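Local coordinates for protein ZYRO0G01672p (Zygosaccharomyces rouxii, PDB 4U8T) that probably reads N6-methyladenosine in messenger RNA through its YTH domain, which binds the methylated RNA, at residues P133-D136 with M137-V140; S154-I157 with L158-F161. One frame throughout, in Å; residues are numbered along the deposited sequence.

Both contacts are local and follow one another along the same YTH domain: contact 1 is a tight turn within the loop of a short hairpin, contact 2 two successive turns of helix 151-161. Their centres lie about 17 Å apart, yet the segments meet where V140 CG1, just after strand 138-139, packs on I157 CD1 of the helix at 4.2 Å. The same helix rests on the main sheet through L158 and F161, so V140 and I157 join the hairpin to the sheet by way of the helix. At its nearest atom contact 1 comes within about 5 Å of the bound methylated RNA, whereas contact 2 stays about 13 Å away and belongs to the body of the fold.

Contact 1: P133-D136 with M137-V140; sequences PAND and MKPV
The backbone of N135 and K138 closes a type I' beta turn, which forms the second half of the five-residue loop of a beta hairpin with short strands 131-132 and 138-139. K138 N donates to N135 O at 3.0 Å; the bond is fairly straight at the hydrogen (163°), but the donor sits above the carbonyl plane. The two corner residues, D136 and M137, both take positive phi and psi, a conformation that aspartate accepts more readily than methionine does. K138 also pairs with I132 through the backbone, so it leaves the turn directly into strand 138-139, with P133 and A134 looping out between.

The lysine suits the exit of the turn because its methylenes can pack by N135 while its amino group reaches toward D136 and solvent. Its CG stands beside the backbone N (chi1 -60°), which brings this methylene to 3.1 Å from N135 O, in front of the oxygen and almost in line with its C=O bond. The amide of N135 crosses the root of the same side chain, ND2 lying 3.8 Å from K138 CB. NZ is 6.3 Å from D136 OD2, which may allow a weak long-range attraction but is no salt bridge. With an alanine here, N135 O would probably lose the methylenes packed in front of it and D136 its nearby positive charge. Selenomethionine M137, bent at both its second and third torsions, curls back over the start of the loop and sets SE 3.8 Å from P133 CA.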
ATOM      1  N   PRO A 133     -16.183   7.025   3.787  1.00 22.82           N
ATOM      2  CA  PRO A 133     -17.014   7.849   4.662  1.00 17.93           C
ATOM      3  C   PRO A 133     -16.275   8.987   5.340  1.00 18.66           C
ATOM      4  O   PRO A 133     -16.875  10.018   5.510  1.00 22.22           O
ATOM      5  CB  PRO A 133     -17.500   6.856   5.711  1.00 17.10           C
ATOM      6  CG  PRO A 133     -17.393   5.606   5.123  1.00 17.87           C
ATOM      7  CD  PRO A 133     -16.226   5.623   4.215  1.00 24.38           C
ATOM      8  N   ALA A 134     -15.033   8.782   5.757  1.00 18.88           N
ATOM      9  CA  ALA A 134     -14.287   9.802   6.481  1.00 17.07           C
ATOM     10  C   ALA A 134     -13.547  10.745   5.537  1.00 17.93           C
ATOM     11  O   ALA A 134     -12.825  11.631   5.965  1.00 17.50           O
ATOM     12  CB  ALA A 134     -13.322   9.167   7.439  1.00 16.42           C
ATOM     13  N   ASN A 135     -13.724  10.526   4.247  1.00 18.10           N
ATOM     14  CA  ASN A 135     -13.148  11.373   3.241  1.00 14.26           C
ATOM     15  C   ASN A 135     -14.204  12.000   2.372  1.00 17.51           C
ATOM     16  O   ASN A 135     -14.082  12.009   1.166  1.00 18.83           O
ATOM     17  CB  ASN A 135     -12.183  10.557   2.394  1.00 16.43           C
ATOM     18  CG  ASN A 135     -11.278  11.404   1.550  1.00 15.99           C
ATOM     19  OD1 ASN A 135     -10.908  12.513   1.938  1.00 19.96           O
ATOM     20  ND2 ASN A 135     -10.887  10.873   0.400  1.00 16.24           N
ATOM     21  N   ASP A 136     -15.257  12.489   3.001  1.00 20.52           N
ATOM     22  CA  ASP A 136     -16.325  13.246   2.357  1.00 18.49           C
ATOM     23  C   ASP A 136     -16.998  12.450   1.254  1.00 20.93           C
ATOM     24  O   ASP A 136     -17.429  12.999   0.237  1.00 21.33           O
ATOM     25  CB  ASP A 136     -15.798  14.550   1.781  1.00 21.43           C
ATOM     26  CG  ASP A 136     -16.876  15.575   1.662  1.00 26.17           C
ATOM     27  OD1 ASP A 136     -17.753  15.531   2.525  1.00 25.03           O
ATOM     28  OD2 ASP A 136     -16.887  16.378   0.705  1.00 30.91           O
HETATM   29  N   MSE A 137     -17.048  11.143   1.458  1.00 20.65           N
HETATM   30  CA  MSE A 137     -17.673  10.210   0.531  1.00 19.39           C
HETATM   31  C   MSE A 137     -16.939  10.109  -0.792  1.00 18.70           C
HETATM   32  O   MSE A 137     -17.496   9.656  -1.759  1.00 24.41           O
HETATM   33  CB  MSE A 137     -19.131  10.595   0.281  1.00 21.91           C
HETATM   34  CG  MSE A 137     -20.004  10.643   1.509  1.00 22.84           C
HETATM   35 SE   MSE A 137     -19.997   9.047   2.568  1.00 45.42          SE
HETATM   36  CE  MSE A 137     -20.504   7.749   1.250  1.00 25.28           C
ATOM     37  N   LYS A 138     -15.693  10.535  -0.851  1.00 18.56           N
ATOM     38  CA  LYS A 138     -14.951  10.422  -2.088  1.00 18.36           C
ATOM     39  C   LYS A 138     -14.570   8.963  -2.333  1.00 20.45           C
ATOM     40  O   LYS A 138     -14.372   8.212  -1.402  1.00 20.41           O
ATOM     41  CB  LYS A 138     -13.701  11.294  -2.064  1.00 15.80           C
ATOM     42  CG  LYS A 138     -13.964  12.754  -1.870  1.00 16.33           C
ATOM     43  CD  LYS A 138     -12.899  13.567  -2.510  1.00 19.74           C
ATOM     44  CE  LYS A 138     -12.454  14.691  -1.622  1.00 25.53           C
ATOM     45  NZ  LYS A 138     -11.470  15.553  -2.344  1.00 37.35           N
ATOM     46  N   PRO A 139     -14.465   8.571  -3.604  1.00 19.35           N
ATOM     47  CA  PRO A 139     -14.064   7.223  -3.950  1.00 19.90           C
ATOM     48  C   PRO A 139     -12.645   6.915  -3.507  1.00 18.28           C
ATOM     49  O   PRO A 139     -11.824   7.794  -3.552  1.00 19.77           O
ATOM     50  CB  PRO A 139     -14.157   7.226  -5.471  1.00 20.22           C
ATOM     51  CG  PRO A 139     -14.869   8.397  -5.808  1.00 15.94           C
ATOM     52  CD  PRO A 139     -14.718   9.376  -4.802  1.00 12.26           C
ATOM     53  N   VAL A 140     -12.355   5.670  -3.155  1.00 19.59           N
ATOM     54  CA  VAL A 140     -11.016   5.291  -2.753  1.00 19.81           C
ATOM     55  C   VAL A 140      -9.986   5.620  -3.847  1.00 19.35           C
ATOM     56  O   VAL A 140      -8.812   5.834  -3.570  1.00 20.19           O
ATOM     57  CB  VAL A 140     -10.952   3.813  -2.381  1.00 14.93           C
ATOM     58  CG1 VAL A 140     -11.072   2.970  -3.590  1.00 13.64           C
ATOM     59  CG2 VAL A 140      -9.664   3.524  -1.621  1.00 18.01           C
TER

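Contact 2: S154-I157 with L158-F161; sequences SKSI and LKLF
S154 and L158 begin a run of i to i+4 backbone bonds that carries helix 151-161 to its end: L158 N to S154 O at 2.8 Å, K159 N to K155 O, a weak one from L160 N to S156 O, and F161 N to I157 O. I157 and F161, one turn apart, lie side by side and point the same way. With CG2 of I157 anti to the backbone N, this branch leans toward the last turn and meets the ring atom F161 CE2 at 4.0 Å. Branched isoleucine can serve two neighbours at once, for it also packs on L127 and F130, while the broad phenylalanine ring fits against F83, V86, V118 and V122 of the neighbouring strands 82-94 and 111-123. L158 sets its CG 3.4 Å from S154 O, and its side chain reaches V86.

K159 occupies a more open side. Its extended chain runs back along the preceding turn, CD lying 3.6 Å from K155 O, and a long flexible lysine can keep its charge at the surface in this way. S154 is buried, but its hydroxyl is satisfied by P150 O. The helix is thus amphipathic in the main: hydrocarbon contacts hold I157, L158 and F161 against the domain, while the exposed lysine K159 keeps its own side compatible with water.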
ATOM      1  N   SER A 154     -12.115  -2.364   2.825  1.00 26.95           N
ATOM      2  CA  SER A 154     -10.816  -2.890   2.428  1.00 24.14           C
ATOM      3  C   SER A 154     -10.825  -4.352   2.013  1.00 25.85           C
ATOM      4  O   SER A 154     -10.157  -4.740   1.065  1.00 28.48           O
ATOM      5  CB  SER A 154      -9.816  -2.726   3.563  1.00 22.00           C
ATOM      6  OG  SER A 154      -9.477  -1.385   3.771  1.00 22.40           O
ATOM      7  N   LYS A 155     -11.531  -5.173   2.767  1.00 27.86           N
ATOM      8  CA  LYS A 155     -11.633  -6.580   2.471  1.00 25.82           C
ATOM      9  C   LYS A 155     -12.332  -6.804   1.135  1.00 31.38           C
ATOM     10  O   LYS A 155     -11.977  -7.708   0.407  1.00 32.88           O
ATOM     11  CB  LYS A 155     -12.343  -7.318   3.607  1.00 26.74           C
ATOM     12  CG  LYS A 155     -11.445  -7.529   4.814  1.00 28.05           C
ATOM     13  CD  LYS A 155     -12.170  -8.015   6.050  1.00 30.27           C
ATOM     14  CE  LYS A 155     -11.207  -8.131   7.220  1.00 33.35           C
ATOM     15  NZ  LYS A 155     -11.791  -8.675   8.484  1.00 28.64           N
ATOM     16  N   SER A 156     -13.304  -5.971   0.798  1.00 26.58           N
ATOM     17  CA  SER A 156     -13.913  -6.058  -0.513  1.00 30.65           C
ATOM     18  C   SER A 156     -12.908  -5.741  -1.621  1.00 34.21           C
ATOM     19  O   SER A 156     -12.914  -6.381  -2.663  1.00 38.54           O
ATOM     20  CB  SER A 156     -15.111  -5.126  -0.623  1.00 33.65           C
ATOM     21  OG  SER A 156     -16.169  -5.569   0.195  1.00 34.07           O
ATOM     22  N   ILE A 157     -12.075  -4.732  -1.404  1.00 30.03           N
ATOM     23  CA  ILE A 157     -11.044  -4.353  -2.345  1.00 26.10           C
ATOM     24  C   ILE A 157     -10.028  -5.485  -2.452  1.00 29.99           C
ATOM     25  O   ILE A 157      -9.539  -5.808  -3.528  1.00 29.54           O
ATOM     26  CB  ILE A 157     -10.348  -3.052  -1.910  1.00 25.70           C
ATOM     27  CG1 ILE A 157     -11.333  -1.897  -1.914  1.00 22.79           C
ATOM     28  CG2 ILE A 157      -9.160  -2.739  -2.791  1.00 26.29           C
ATOM     29  CD1 ILE A 157     -10.781  -0.643  -1.404  1.00 16.77           C
ATOM     30  N   LEU A 158      -9.691  -6.094  -1.329  1.00 28.80           N
ATOM     31  CA  LEU A 158      -8.736  -7.182  -1.378  1.00 29.65           C
ATOM     32  C   LEU A 158      -9.293  -8.340  -2.201  1.00 35.93           C
ATOM     33  O   LEU A 158      -8.540  -9.086  -2.797  1.00 41.81           O
ATOM     34  CB  LEU A 158      -8.368  -7.661   0.011  1.00 27.98           C
ATOM     35  CG  LEU A 158      -7.408  -6.808   0.822  1.00 23.06           C
ATOM     36  CD1 LEU A 158      -7.079  -7.559   2.079  1.00 21.21           C
ATOM     37  CD2 LEU A 158      -6.163  -6.501   0.046  1.00 21.46           C
ATOM     38  N   LYS A 159     -10.608  -8.516  -2.191  1.00 34.78           N
ATOM     39  CA  LYS A 159     -11.234  -9.526  -3.017  1.00 36.73           C
ATOM     40  C   LYS A 159     -10.918  -9.261  -4.472  1.00 35.67           C
ATOM     41  O   LYS A 159     -10.577 -10.179  -5.195  1.00 36.92           O
ATOM     42  CB  LYS A 159     -12.755  -9.576  -2.793  1.00 43.96           C
ATOM     43  CG  LYS A 159     -13.199 -10.362  -1.552  1.00 50.05           C
ATOM     44  CD  LYS A 159     -14.508  -9.796  -0.960  1.00 57.90           C
ATOM     45  CE  LYS A 159     -14.862 -10.436   0.391  1.00 62.62           C
ATOM     46  NZ  LYS A 159     -15.888  -9.655   1.141  1.00 66.52           N
ATOM     47  N   LEU A 160     -11.031  -8.010  -4.898  1.00 34.47           N
ATOM     48  CA  LEU A 160     -10.721  -7.649  -6.272  1.00 34.21           C
ATOM     49  C   LEU A 160      -9.259  -7.889  -6.652  1.00 34.68           C
ATOM     50  O   LEU A 160      -8.950  -8.220  -7.786  1.00 33.25           O
ATOM     51  CB  LEU A 160     -11.080  -6.201  -6.517  1.00 31.10           C
ATOM     52  CG  LEU A 160     -12.579  -5.994  -6.700  1.00 32.88           C
ATOM     53  CD1 LEU A 160     -12.854  -4.648  -7.304  1.00 29.00           C
ATOM     54  CD2 LEU A 160     -13.148  -7.075  -7.552  1.00 40.47           C
ATOM     55  N   PHE A 161      -8.353  -7.761  -5.697  1.00 37.38           N
ATOM     56  CA  PHE A 161      -6.957  -8.014  -6.000  1.00 35.49           C
ATOM     57  C   PHE A 161      -6.650  -9.488  -6.224  1.00 39.42           C
ATOM     58  O   PHE A 161      -5.709  -9.808  -6.937  1.00 42.78           O
ATOM     59  CB  PHE A 161      -6.060  -7.496  -4.880  1.00 33.43           C
ATOM     60  CG  PHE A 161      -5.626  -6.082  -5.063  1.00 29.89           C
ATOM     61  CD1 PHE A 161      -4.650  -5.766  -5.972  1.00 26.15           C
ATOM     62  CD2 PHE A 161      -6.147  -5.086  -4.299  1.00 30.83           C
ATOM     63  CE1 PHE A 161      -4.243  -4.494  -6.141  1.00 25.90           C
ATOM     64  CE2 PHE A 161      -5.729  -3.805  -4.460  1.00 29.94           C
ATOM     65  CZ  PHE A 161      -4.776  -3.510  -5.384  1.00 27.73           C
TER